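Local coordinates for protein mosquitocidal toxin (Lysinibacillus sphaericus, PDB 2VSE) that kills mosquitoes as a toxin, probably by ADP-ribosylating target proteins with one domain while ricin-B-like lectin domains probably bind sugars, at residues K300-E305 with G536-G541; Q497-E502 with I511-N516; I573-T578 with S591-W596; T582-T587 with I670-L675. One frame throughout, in Å; residues are numbered along the deposited sequence.

Contact 1: K300-E305 with G536-G541; sequences KNFGFE and GFEFHG
The rings of F302 and F539 meet as an offset edge-to-face pair. Their planes stand 77° apart and their centroids lie 6.0 Å from each other. F539 turns its edge toward the face of F302. The closest touch of the two side chains is between F302 CE1 and F539 CB, at 3.7 Å. K300 passes obliquely by the F539 ring. Its CG is anti to the backbone N (chi1 -178°) and the rest of the chain is fully extended. This reach carries the ammonium past the ring to the F539 carbonyl, and K300 NZ donates a hydrogen bond to F539 O at 2.5 Å, a short distance for such a bond. E538 crosses F302 obliquely, with OE2 4.0 Å from F302 CZ. Its carboxylate also lies near the lysine without touching it, with K300 NZ 4.8 Å from E538 OE2, so a weak attraction is likely. N301 OD1 accepts from the backbone N of G303, an Asx turn, and also from Q274. The contact lies at the surface and joins two ricin-B-like lectin domains. It links the loop between strands 294-300 and 309-314 to the end of strand 534-538. Strand 509-513 touches both rings, through R512 on F302 and I510 on F539.

Contact 2: Q497-E502 with I511-N516; sequences QYWLIE and IRNYEN
E502 and R512 form a two-pronged salt bridge across this antiparallel hairpin of a ricin-type beta-trefoil. The arginine offers its side: R512 NE donates to E502 OE2 and R512 NH2 to E502 OE1, each at 2.7 Å. The two bonds differ in direction. OE1 uses its syn lone pair, whereas OE2 is met from above the carboxylate plane, and the carboxylate and guanidinium planes are 42° apart. R512 NH1 donates to the carbonyl of R517, so all three guanidinium nitrogens have acceptors, and F539 adds a cation-pi contact. The backbones of L500 and R512 form a hydrogen-bonded pair, with L500 N to R512 O at 2.6 Å and R512 N to L500 O at 2.8 Å. Y514 N continues the ladder to Y498 O at 3.0 Å. On the face that bears W499, I501, I511 and N513, the N513 amide nitrogen sits over one face of the indole, offset toward its rim. N513 OD1 accepts from N516 N at 2.7 Å, in the carbonyl plane on a lone pair, and also from N516 ND2. This is an Asx motif at the strand end. Carbonyls of D496 and L477 satisfy N513 ND2 and W499 NE1, and Y498 OH bonds to D493. Strand 498-503 lies between 509-513 and 464-469; on its other side 509-513 also bonds to strand 519-523.

Contact 3: I573-T578 with S591-W596; sequences IADLTT and SSNQKW
Two torsions aim the amides of N593 and Q594 at strand 572-576. N593 holds CG between its backbone N and carbonyl carbon (chi1 63°), which brings ND2 to the strand. Q594 has CG anti to the carbonyl carbon (chi1 -56°) and runs out extended to D575. N593 ND2 donates to L576 O at 3.1 Å, and the acceptor lies in the amide plane. In return, L576 N donates to N593 O at 3.1 Å, so the two residues are bonded in both directions. The same amide nitrogen is also close to D575 OD1. The other carboxylate oxygen, D575 OD2, accepts from Q594 NE2 at 2.9 Å and is met on its anti side. The planes of these two groups stand 73° apart. Q594 OE1 accepts from both N and OG of S591, which fixes the rotation of the amide. I573 lays CD1 across the aliphatic part of this chain, 3.4 Å from Q594 CB. W596 points its indole N-H at the strand: NE1 donates to A574 O at 3.2 Å, from above the carbonyl plane. A water donates to A574 O and Q594 O. The far end of the indole packs on L576, with CH2 3.7 Å from L576 CB. Residues 592-594 form a 3-10 segment. Q594, K595 and W596 match the Q-X-W motif of ricin-type beta-trefoils, where the glutamine and tryptophan belong to the hydrophobic core of a repeat.

Contact 4: T582-T587 with I670-L675; sequences TIATKT and INDIPL
I670 begins a type II beta turn that runs to I673, and its carbonyl oxygen receives the hydroxyl of T585. That bond, T585 OG1 to I670 O, is 3.0 Å long and comes from above the carbonyl plane. T585 places OG1 between its backbone N and carbonyl carbon (chi1 54°). N671 follows, and its side chain crosses that of T587 at about a right angle. N671 OD1 accepts from T587 N at 3.0 Å, a side-chain bond that extends the pairing to T587 beyond the backbone bonds. D672 gives its backbone N to T585 O at 2.6 Å, nearly along the C=O axis. Its side chain lies beside that of K586 and points the same way. The charges stay beyond salt-bridge range, with K586 NZ 4.3 Å from D672 OD1. I673 O accepts from T585 N at 3.1 Å and also touches the methyl of A584. P674 has no N-H to give, but it lies opposite A584 in a non-hydrogen-bonded pair. L675 N donates to I583 O at 3.0 Å. The L675 side chain reaches the other strand, where CD1 meets I583 CG2 at 3.8 Å and CD2 meets T585 CG2. In the four-stranded antiparallel sheet of this HA-17-like, probably beta-trefoil domain, strand 583-587 lies between strands 572-576 and 673-679. Strand 661-664 flanks the latter, and W688 of strand 688-692 packs against T585 and L675.

From the N terminus, contact 1 opens first, at residues 300-305, and closes a loop of 230 residues at 536-541. It joins two successive lectin domains. Contact 2 is a short hairpin nested inside that loop. The two touch where R512 packs against F302 and F539. Further along, contacts 3 and 4 lie in series after both, in the domain related to botulinum HA-17. They cross: 573-578, 582-587, 591-596 and 670-675 alternate. They meet through neighbouring strands 572-576 and 583-587, where D575 N probably bonds to A584 O. Centres of contacts 1 and 3 are about 58 Å apart, on opposite sides of the chain's centre.

Contact 1: K300-E305 with G536-G541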
loop_
_atom_site.group_PDB
_atom_site.type_symbol
_atom_site.label_atom_id
_atom_site.label_comp_id
_atom_site.label_asym_id
_atom_site.label_seq_id
_atom_site.Cartn_x
_atom_site.Cartn_y
_atom_site.Cartn_z
ATOM N N LYS A 300 -17.351 29.391 7.222
ATOM C CA LYS A 300 -16.453 28.292 7.527
ATOM C C LYS A 300 -17.043 26.989 6.978
ATOM O O LYS A 300 -18.199 26.665 7.249
ATOM C CB LYS A 300 -16.229 28.222 9.042
ATOM C CG LYS A 300 -15.272 27.144 9.526
ATOM C CD LYS A 300 -15.171 27.188 11.052
ATOM C CE LYS A 300 -14.475 25.971 11.612
ATOM N NZ LYS A 300 -14.772 25.835 13.078
ATOM N N ASN A 301 -16.242 26.274 6.190
ATOM C CA ASN A 301 -16.616 24.982 5.618
ATOM C C ASN A 301 -16.899 23.928 6.694
ATOM O O ASN A 301 -16.023 23.612 7.496
ATOM C CB ASN A 301 -15.516 24.487 4.659
ATOM C CG ASN A 301 -16.004 23.400 3.691
ATOM O OD1 ASN A 301 -17.182 23.053 3.666
ATOM N ND2 ASN A 301 -15.090 22.869 2.886
ATOM N N PHE A 302 -18.139 23.431 6.722
ATOM C CA PHE A 302 -18.514 22.276 7.547
ATOM C C PHE A 302 -19.115 21.185 6.659
ATOM O O PHE A 302 -19.682 20.218 7.158
ATOM C CB PHE A 302 -19.544 22.651 8.617
ATOM C CG PHE A 302 -19.010 23.494 9.734
ATOM C CD1 PHE A 302 -18.550 22.907 10.907
ATOM C CD2 PHE A 302 -19.015 24.880 9.642
ATOM C CE1 PHE A 302 -18.072 23.684 11.961
ATOM C CE2 PHE A 302 -18.535 25.665 10.693
ATOM C CZ PHE A 302 -18.064 25.063 11.853
ATOM N N GLY A 303 -19.002 21.354 5.345
ATOM C CA GLY A 303 -19.554 20.412 4.386
ATOM C C GLY A 303 -21.068 20.280 4.384
ATOM O O GLY A 303 -21.598 19.189 4.206
ATOM N N PHE A 304 -21.763 21.392 4.596
ATOM C CA PHE A 304 -23.212 21.446 4.482
ATOM C C PHE A 304 -23.631 21.415 3.010
ATOM O O PHE A 304 -22.891 21.894 2.146
ATOM C CB PHE A 304 -23.729 22.733 5.117
ATOM C CG PHE A 304 -23.717 22.726 6.619
ATOM C CD1 PHE A 304 -24.643 21.971 7.332
ATOM C CD2 PHE A 304 -22.811 23.509 7.322
ATOM C CE1 PHE A 304 -24.645 21.976 8.724
ATOM C CE2 PHE A 304 -22.814 23.526 8.707
ATOM C CZ PHE A 304 -23.727 22.755 9.410
ATOM N N GLU A 305 -24.814 20.874 2.726
ATOM C CA GLU A 305 -25.336 20.880 1.357
ATOM C C GLU A 305 -25.402 22.287 0.764
ATOM O O GLU A 305 -25.041 22.480 -0.405
ATOM C CB GLU A 305 -26.681 20.161 1.249
ATOM C CG GLU A 305 -26.614 18.657 1.529
ATOM C CD GLU A 305 -25.490 17.958 0.770
ATOM O OE1 GLU A 305 -25.643 17.716 -0.444
ATOM O OE2 GLU A 305 -24.449 17.642 1.396
ATOM N N GLY A 536 -18.411 14.089 20.422
ATOM C CA GLY A 536 -18.890 14.759 19.233
ATOM C C GLY A 536 -18.766 16.220 19.600
ATOM O O GLY A 536 -19.532 16.719 20.424
ATOM N N PHE A 537 -17.770 16.891 19.029
ATOM C CA PHE A 537 -17.491 18.290 19.333
ATOM C C PHE A 537 -17.488 19.134 18.052
ATOM O O PHE A 537 -17.217 18.620 16.962
ATOM C CB PHE A 537 -16.140 18.401 20.041
ATOM C CG PHE A 537 -15.980 19.638 20.895
ATOM C CD1 PHE A 537 -16.461 19.663 22.207
ATOM C CD2 PHE A 537 -15.312 20.759 20.403
ATOM C CE1 PHE A 537 -16.302 20.798 23.016
ATOM C CE2 PHE A 537 -15.147 21.903 21.202
ATOM C CZ PHE A 537 -15.643 21.917 22.512
ATOM N N GLU A 538 -17.801 20.425 18.191
ATOM C CA GLU A 538 -17.773 21.355 17.058
ATOM C C GLU A 538 -16.416 21.350 16.345
ATOM O O GLU A 538 -15.364 21.409 16.985
ATOM C CB GLU A 538 -18.155 22.780 17.474
ATOM C CG GLU A 538 -18.042 23.778 16.313
ATOM C CD GLU A 538 -18.948 24.989 16.451
ATOM O OE1 GLU A 538 -19.874 24.966 17.297
ATOM O OE2 GLU A 538 -18.729 25.967 15.704
ATOM N N PHE A 539 -16.466 21.284 15.014
ATOM C CA PHE A 539 -15.279 21.154 14.179
ATOM C C PHE A 539 -14.383 22.389 14.274
ATOM O O PHE A 539 -14.833 23.512 14.040
ATOM C CB PHE A 539 -15.703 20.887 12.731
ATOM C CG PHE A 539 -14.577 20.958 11.722
ATOM C CD1 PHE A 539 -13.528 20.041 11.755
ATOM C CD2 PHE A 539 -14.601 21.923 10.706
ATOM C CE1 PHE A 539 -12.486 20.093 10.807
ATOM C CE2 PHE A 539 -13.572 21.996 9.744
ATOM C CZ PHE A 539 -12.506 21.077 9.793
ATOM N N HIS A 540 -13.125 22.164 14.648
ATOM C CA HIS A 540 -12.086 23.198 14.587
ATOM C C HIS A 540 -10.848 22.750 13.792
ATOM O O HIS A 540 -10.039 23.580 13.394
ATOM C CB HIS A 540 -11.708 23.760 15.982
ATOM C CG HIS A 540 -11.292 22.725 16.990
ATOM N ND1 HIS A 540 -10.183 21.919 16.826
ATOM C CD2 HIS A 540 -11.810 22.403 18.201
ATOM C CE1 HIS A 540 -10.055 21.126 17.874
ATOM N NE2 HIS A 540 -11.028 21.400 18.726
ATOM N N GLY A 541 -10.705 21.449 13.559
ATOM C CA GLY A 541 -9.621 20.936 12.727
ATOM C C GLY A 541 -8.290 20.776 13.440
ATOM O O GLY A 541 -7.276 20.423 12.820
#

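Contact 2: Q497-E502 with I511-N516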
loop_
_atom_site.group_PDB
_atom_site.type_symbol
_atom_site.label_atom_id
_atom_site.label_comp_id
_atom_site.label_asym_id
_atom_site.label_seq_id
_atom_site.Cartn_x
_atom_site.Cartn_y
_atom_site.Cartn_z
ATOM N N GLN A 497 -25.834 7.941 12.639
ATOM C CA GLN A 497 -24.855 6.902 12.946
ATOM C C GLN A 497 -23.949 6.680 11.744
ATOM O O GLN A 497 -23.195 5.710 11.696
ATOM C CB GLN A 497 -25.561 5.611 13.335
ATOM C CG GLN A 497 -26.559 5.792 14.454
ATOM C CD GLN A 497 -27.231 4.495 14.827
ATOM O OE1 GLN A 497 -28.316 4.196 14.345
ATOM N NE2 GLN A 497 -26.594 3.719 15.690
ATOM N N TYR A 498 -24.050 7.584 10.769
ATOM C CA TYR A 498 -23.181 7.588 9.603
ATOM C C TYR A 498 -22.199 8.750 9.651
ATOM O O TYR A 498 -22.499 9.802 10.199
ATOM C CB TYR A 498 -23.994 7.628 8.315
ATOM C CG TYR A 498 -24.629 6.311 7.977
ATOM C CD1 TYR A 498 -24.010 5.421 7.095
ATOM C CD2 TYR A 498 -25.853 5.950 8.536
ATOM C CE1 TYR A 498 -24.590 4.202 6.790
ATOM C CE2 TYR A 498 -26.442 4.740 8.235
ATOM C CZ TYR A 498 -25.801 3.865 7.367
ATOM O OH TYR A 498 -26.405 2.657 7.078
ATOM N N TRP A 499 -21.031 8.552 9.057
ATOM C CA TRP A 499 -19.926 9.491 9.199
ATOM C C TRP A 499 -19.287 9.808 7.858
ATOM O O TRP A 499 -19.021 8.915 7.039
ATOM C CB TRP A 499 -18.866 8.955 10.172
ATOM C CG TRP A 499 -19.423 8.699 11.545
ATOM C CD1 TRP A 499 -20.024 7.563 11.978
ATOM C CD2 TRP A 499 -19.459 9.615 12.645
ATOM N NE1 TRP A 499 -20.434 7.706 13.268
ATOM C CE2 TRP A 499 -20.093 8.952 13.712
ATOM C CE3 TRP A 499 -19.007 10.931 12.833
ATOM C CZ2 TRP A 499 -20.297 9.553 14.957
ATOM C CZ3 TRP A 499 -19.216 11.534 14.066
ATOM C CH2 TRP A 499 -19.854 10.840 15.118
ATOM N N LEU A 500 -19.058 11.100 7.656
ATOM C CA LEU A 500 -18.411 11.618 6.480
ATOM C C LEU A 500 -16.941 11.635 6.810
ATOM O O LEU A 500 -16.526 12.274 7.788
ATOM C CB LEU A 500 -18.910 13.037 6.187
ATOM C CG LEU A 500 -20.375 13.192 5.732
ATOM C CD1 LEU A 500 -20.862 14.617 5.933
ATOM C CD2 LEU A 500 -20.559 12.730 4.285
ATOM N N ILE A 501 -16.160 10.905 6.010
ATOM C CA ILE A 501 -14.741 10.747 6.252
ATOM C C ILE A 501 -13.963 11.566 5.217
ATOM O O ILE A 501 -13.927 11.234 4.042
ATOM C CB ILE A 501 -14.327 9.262 6.256
ATOM C CG1 ILE A 501 -15.067 8.497 7.365
ATOM C CG2 ILE A 501 -12.843 9.135 6.469
ATOM C CD1 ILE A 501 -14.819 6.975 7.403
ATOM N N GLU A 502 -13.350 12.648 5.673
ATOM C CA GLU A 502 -12.707 13.596 4.786
ATOM C C GLU A 502 -11.208 13.488 4.995
ATOM O O GLU A 502 -10.734 13.476 6.138
ATOM C CB GLU A 502 -13.188 15.014 5.095
ATOM C CG GLU A 502 -14.706 15.121 5.261
ATOM C CD GLU A 502 -15.168 16.440 5.861
ATOM O OE1 GLU A 502 -14.420 17.082 6.625
ATOM O OE2 GLU A 502 -16.316 16.831 5.583
ATOM N N ILE A 511 -13.559 12.932 10.832
ATOM C CA ILE A 511 -14.681 12.025 10.860
ATOM C C ILE A 511 -15.904 12.804 11.355
ATOM O O ILE A 511 -16.019 13.139 12.528
ATOM C CB ILE A 511 -14.342 10.763 11.667
ATOM C CG1 ILE A 511 -13.043 10.147 11.122
ATOM C CG2 ILE A 511 -15.475 9.742 11.582
ATOM C CD1 ILE A 511 -12.557 8.918 11.866
ATOM N N ARG A 512 -16.798 13.116 10.421
ATOM C CA ARG A 512 -17.798 14.155 10.606
ATOM C C ARG A 512 -19.176 13.529 10.583
ATOM O O ARG A 512 -19.493 12.745 9.681
ATOM C CB ARG A 512 -17.638 15.207 9.496
ATOM C CG ARG A 512 -18.669 16.339 9.496
ATOM C CD ARG A 512 -18.564 17.278 8.266
ATOM N NE ARG A 512 -17.195 17.727 8.009
ATOM C CZ ARG A 512 -16.583 18.726 8.650
ATOM N NH1 ARG A 512 -17.216 19.421 9.600
ATOM N NH2 ARG A 512 -15.324 19.023 8.343
ATOM N N ASN A 513 -20.003 13.870 11.565
ATOM C CA ASN A 513 -21.339 13.309 11.618
ATOM C C ASN A 513 -22.207 13.711 10.421
ATOM O O ASN A 513 -22.316 14.891 10.095
ATOM C CB ASN A 513 -22.026 13.665 12.925
ATOM C CG ASN A 513 -23.331 12.955 13.077
ATOM O OD1 ASN A 513 -24.391 13.534 12.835
ATOM N ND2 ASN A 513 -23.273 11.679 13.433
ATOM N N TYR A 514 -22.819 12.721 9.774
ATOM C CA TYR A 514 -23.635 12.956 8.584
ATOM C C TYR A 514 -24.820 13.882 8.855
ATOM O O TYR A 514 -25.125 14.765 8.035
ATOM C CB TYR A 514 -24.138 11.640 7.993
ATOM C CG TYR A 514 -25.063 11.838 6.807
ATOM C CD1 TYR A 514 -24.542 12.005 5.516
ATOM C CD2 TYR A 514 -26.460 11.883 6.975
ATOM C CE1 TYR A 514 -25.371 12.200 4.437
ATOM C CE2 TYR A 514 -27.303 12.081 5.887
ATOM C CZ TYR A 514 -26.745 12.240 4.624
ATOM O OH TYR A 514 -27.548 12.434 3.531
ATOM N N GLU A 515 -25.478 13.688 9.997
ATOM C CA GLU A 515 -26.676 14.442 10.267
ATOM C C GLU A 515 -26.415 15.783 10.943
ATOM O O GLU A 515 -27.158 16.738 10.716
ATOM C CB GLU A 515 -27.688 13.612 11.038
ATOM C CG GLU A 515 -29.056 14.151 10.887
ATOM C CD GLU A 515 -30.101 13.081 10.952
ATOM O OE1 GLU A 515 -30.738 12.954 12.031
ATOM O OE2 GLU A 515 -30.291 12.390 9.918
ATOM N N ASN A 516 -25.365 15.855 11.763
ATOM C CA ASN A 516 -24.986 17.093 12.442
ATOM C C ASN A 516 -23.553 17.453 12.026
ATOM O O ASN A 516 -22.567 17.070 12.695
ATOM C CB ASN A 516 -25.088 16.916 13.954
ATOM C CG ASN A 516 -26.452 16.399 14.390
ATOM O OD1 ASN A 516 -27.416 17.163 14.501
ATOM N ND2 ASN A 516 -26.536 15.100 14.655
#

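Contact 3: I573-T578 with S591-W596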
loop_
_atom_site.group_PDB
_atom_site.type_symbol
_atom_site.label_atom_id
_atom_site.label_comp_id
_atom_site.label_asym_id
_atom_site.label_seq_id
_atom_site.Cartn_x
_atom_site.Cartn_y
_atom_site.Cartn_z
ATOM N N ILE A 573 14.485 -23.526 15.959
ATOM C CA ILE A 573 13.069 -23.495 15.627
ATOM C C ILE A 573 12.236 -24.036 16.787
ATOM O O ILE A 573 12.776 -24.656 17.703
ATOM C CB ILE A 573 12.773 -24.304 14.344
ATOM C CG1 ILE A 573 13.457 -25.676 14.389
ATOM C CG2 ILE A 573 13.211 -23.538 13.100
ATOM C CD1 ILE A 573 12.698 -26.722 15.144
ATOM N N ALA A 574 10.925 -23.782 16.748
ATOM C CA ALA A 574 9.989 -24.284 17.755
ATOM C C ALA A 574 9.751 -25.766 17.520
ATOM O O ALA A 574 9.253 -26.179 16.466
ATOM C CB ALA A 574 8.675 -23.522 17.701
ATOM N N ASP A 575 10.109 -26.562 18.522
ATOM C CA ASP A 575 10.103 -28.012 18.418
ATOM C C ASP A 575 9.202 -28.546 19.509
ATOM O O ASP A 575 9.368 -28.203 20.683
ATOM C CB ASP A 575 11.546 -28.538 18.580
ATOM C CG ASP A 575 11.679 -30.071 18.417
ATOM O OD1 ASP A 575 10.860 -30.831 18.965
ATOM O OD2 ASP A 575 12.650 -30.523 17.770
ATOM N N LEU A 576 8.236 -29.374 19.121
ATOM C CA LEU A 576 7.437 -30.103 20.099
ATOM C C LEU A 576 8.313 -31.221 20.661
ATOM O O LEU A 576 8.543 -32.235 19.994
ATOM C CB LEU A 576 6.134 -30.657 19.483
ATOM C CG LEU A 576 5.261 -31.620 20.332
ATOM C CD1 LEU A 576 4.831 -31.017 21.669
ATOM C CD2 LEU A 576 4.030 -32.092 19.568
ATOM N N THR A 577 8.825 -31.027 21.874
ATOM C CA THR A 577 9.750 -32.006 22.451
ATOM C C THR A 577 8.994 -33.154 23.081
ATOM O O THR A 577 7.764 -33.145 23.147
ATOM C CB THR A 577 10.727 -31.398 23.482
ATOM O OG1 THR A 577 10.046 -31.152 24.719
ATOM C CG2 THR A 577 11.331 -30.111 22.958
ATOM N N THR A 578 9.738 -34.147 23.546
ATOM C CA THR A 578 9.138 -35.323 24.151
ATOM C C THR A 578 9.060 -35.219 25.680
ATOM O O THR A 578 8.536 -36.117 26.333
ATOM C CB THR A 578 9.858 -36.627 23.702
ATOM O OG1 THR A 578 9.178 -37.760 24.250
ATOM C CG2 THR A 578 11.327 -36.653 24.151
ATOM N N SER A 591 12.412 -32.286 10.807
ATOM C CA SER A 591 11.541 -33.405 11.152
ATOM C C SER A 591 10.126 -32.917 11.412
ATOM O O SER A 591 9.889 -31.725 11.643
ATOM C CB SER A 591 12.080 -34.247 12.306
ATOM O OG SER A 591 12.836 -33.476 13.216
ATOM N N SER A 592 9.182 -33.845 11.339
ATOM C CA SER A 592 7.766 -33.527 11.441
ATOM C C SER A 592 7.371 -32.766 12.702
ATOM O O SER A 592 6.524 -31.888 12.640
ATOM C CB SER A 592 6.928 -34.796 11.321
ATOM O OG SER A 592 7.136 -35.423 10.071
ATOM N N ASN A 593 7.981 -33.090 13.837
ATOM C CA ASN A 593 7.625 -32.429 15.094
ATOM C C ASN A 593 8.150 -30.990 15.192
ATOM O O ASN A 593 7.921 -30.302 16.189
ATOM C CB ASN A 593 8.091 -33.265 16.286
ATOM C CG ASN A 593 9.584 -33.420 16.323
ATOM O OD1 ASN A 593 10.195 -33.902 15.370
ATOM N ND2 ASN A 593 10.188 -32.994 17.420
ATOM N N GLN A 594 8.840 -30.549 14.142
ATOM C CA GLN A 594 9.419 -29.207 14.058
ATOM C C GLN A 594 8.692 -28.407 12.978
ATOM O O GLN A 594 9.107 -27.289 12.593
ATOM C CB GLN A 594 10.909 -29.305 13.748
ATOM C CG GLN A 594 11.688 -30.164 14.756
ATOM C CD GLN A 594 13.142 -30.339 14.382
ATOM O OE1 GLN A 594 13.460 -30.746 13.265
ATOM N NE2 GLN A 594 14.039 -30.041 15.322
ATOM N N LYS A 595 7.599 -28.993 12.493
ATOM C CA LYS A 595 6.754 -28.378 11.472
ATOM C C LYS A 595 5.344 -28.280 12.008
ATOM O O LYS A 595 4.916 -29.124 12.786
ATOM C CB LYS A 595 6.741 -29.207 10.182
ATOM C CG LYS A 595 8.102 -29.411 9.526
ATOM C CD LYS A 595 7.994 -30.372 8.358
ATOM C CE LYS A 595 9.341 -30.629 7.717
ATOM N NZ LYS A 595 9.247 -31.651 6.628
ATOM N N TRP A 596 4.621 -27.253 11.588
ATOM C CA TRP A 596 3.295 -26.992 12.109
ATOM C C TRP A 596 2.387 -26.536 10.986
ATOM O O TRP A 596 2.789 -25.723 10.145
ATOM C CB TRP A 596 3.349 -25.917 13.198
ATOM C CG TRP A 596 4.349 -26.218 14.263
ATOM C CD1 TRP A 596 5.702 -26.086 14.168
ATOM C CD2 TRP A 596 4.084 -26.710 15.585
ATOM N NE1 TRP A 596 6.298 -26.475 15.341
ATOM C CE2 TRP A 596 5.331 -26.863 16.231
ATOM C CE3 TRP A 596 2.916 -27.041 16.285
ATOM C CZ2 TRP A 596 5.449 -27.333 17.548
ATOM C CZ3 TRP A 596 3.036 -27.519 17.607
ATOM C CH2 TRP A 596 4.294 -27.651 18.216
HETATM O O HOH W 1 8.988 -25.156 13.825
#

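Contact 4: T582-T587 with I670-L675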
loop_
_atom_site.group_PDB
_atom_site.type_symbol
_atom_site.label_atom_id
_atom_site.label_comp_id
_atom_site.label_asym_id
_atom_site.label_seq_id
_atom_site.Cartn_x
_atom_site.Cartn_y
_atom_site.Cartn_z
ATOM N N THR A 582 6.198 -30.281 26.234
ATOM C CA THR A 582 6.667 -28.905 26.185
ATOM C C THR A 582 7.302 -28.568 24.837
ATOM O O THR A 582 7.998 -29.397 24.230
ATOM C CB THR A 582 7.654 -28.557 27.314
ATOM O OG1 THR A 582 8.973 -28.917 26.911
ATOM C CG2 THR A 582 7.289 -29.256 28.636
ATOM N N ILE A 583 7.049 -27.345 24.383
ATOM C CA ILE A 583 7.597 -26.862 23.133
ATOM C C ILE A 583 8.816 -25.983 23.426
ATOM O O ILE A 583 8.762 -25.100 24.290
ATOM C CB ILE A 583 6.511 -26.130 22.311
ATOM C CG1 ILE A 583 5.363 -27.105 21.998
ATOM C CG2 ILE A 583 7.096 -25.511 21.032
ATOM C CD1 ILE A 583 4.094 -26.449 21.473
ATOM N N ALA A 584 9.915 -26.247 22.714
ATOM C CA ALA A 584 11.195 -25.585 22.977
ATOM C C ALA A 584 11.914 -25.201 21.691
ATOM O O ALA A 584 11.606 -25.728 20.615
ATOM C CB ALA A 584 12.085 -26.486 23.828
ATOM N N THR A 585 12.880 -24.290 21.811
ATOM C CA THR A 585 13.750 -23.960 20.690
ATOM C C THR A 585 14.828 -25.018 20.568
ATOM O O THR A 585 15.573 -25.276 21.514
ATOM C CB THR A 585 14.407 -22.580 20.818
ATOM O OG1 THR A 585 15.081 -22.479 22.078
ATOM C CG2 THR A 585 13.361 -21.489 20.707
ATOM N N LYS A 586 14.896 -25.635 19.395
ATOM C CA LYS A 586 15.851 -26.695 19.135
ATOM C C LYS A 586 16.474 -26.575 17.757
ATOM O O LYS A 586 15.876 -26.038 16.820
ATOM C CB LYS A 586 15.198 -28.068 19.311
ATOM C CG LYS A 586 15.098 -28.498 20.768
ATOM C CD LYS A 586 14.135 -29.654 20.945
ATOM C CE LYS A 586 14.831 -30.922 21.411
ATOM N NZ LYS A 586 15.694 -31.514 20.367
ATOM N N THR A 587 17.700 -27.064 17.646
ATOM C CA THR A 587 18.404 -27.087 16.376
ATOM C C THR A 587 17.505 -27.718 15.303
ATOM O O THR A 587 16.877 -28.750 15.536
ATOM C CB THR A 587 19.739 -27.820 16.517
ATOM O OG1 THR A 587 20.502 -27.202 17.562
ATOM C CG2 THR A 587 20.527 -27.717 15.255
ATOM N N ILE A 670 18.686 -20.685 23.133
ATOM C CA ILE A 670 19.728 -21.699 22.924
ATOM C C ILE A 670 19.025 -23.050 22.813
ATOM O O ILE A 670 17.837 -23.159 23.128
ATOM C CB ILE A 670 20.817 -21.732 24.048
ATOM C CG1 ILE A 670 20.208 -22.143 25.392
ATOM C CG2 ILE A 670 21.563 -20.392 24.148
ATOM C CD1 ILE A 670 21.171 -22.896 26.316
ATOM N N ASN A 671 19.743 -24.069 22.357
ATOM C CA ASN A 671 19.143 -25.386 22.176
ATOM C C ASN A 671 18.460 -25.927 23.437
ATOM O O ASN A 671 19.044 -25.933 24.521
ATOM C CB ASN A 671 20.175 -26.386 21.639
ATOM C CG ASN A 671 19.547 -27.700 21.216
ATOM O OD1 ASN A 671 18.660 -27.734 20.371
ATOM N ND2 ASN A 671 20.008 -28.788 21.801
ATOM N N ASP A 672 17.198 -26.324 23.269
ATOM C CA ASP A 672 16.389 -27.027 24.276
ATOM C C ASP A 672 15.790 -26.192 25.423
ATOM O O ASP A 672 15.376 -26.754 26.442
ATOM C CB ASP A 672 17.135 -28.256 24.818
ATOM C CG ASP A 672 16.262 -29.507 24.860
ATOM O OD1 ASP A 672 16.748 -30.578 24.429
ATOM O OD2 ASP A 672 15.095 -29.422 25.307
ATOM N N ILE A 673 15.731 -24.866 25.274
ATOM C CA ILE A 673 15.043 -24.053 26.287
ATOM C C ILE A 673 13.584 -23.850 25.906
ATOM O O ILE A 673 13.282 -23.528 24.754
ATOM C CB ILE A 673 15.720 -22.688 26.600
ATOM C CG1 ILE A 673 15.892 -21.852 25.333
ATOM C CG2 ILE A 673 17.046 -22.884 27.338
ATOM C CD1 ILE A 673 15.555 -20.394 25.536
ATOM N N PRO A 674 12.674 -24.064 26.869
ATOM C CA PRO A 674 11.237 -23.981 26.614
ATOM C C PRO A 674 10.777 -22.585 26.227
ATOM O O PRO A 674 11.305 -21.592 26.741
ATOM C CB PRO A 674 10.620 -24.385 27.962
ATOM C CG PRO A 674 11.679 -24.094 28.971
ATOM C CD PRO A 674 12.960 -24.424 28.271
ATOM N N LEU A 675 9.814 -22.529 25.304
ATOM C CA LEU A 675 9.068 -21.312 25.011
ATOM C C LEU A 675 8.263 -20.923 26.246
ATOM O O LEU A 675 7.846 -21.786 27.028
ATOM C CB LEU A 675 8.116 -21.515 23.829
ATOM C CG LEU A 675 8.496 -22.188 22.500
ATOM C CD1 LEU A 675 7.493 -21.771 21.418
ATOM C CD2 LEU A 675 9.913 -21.890 22.035
#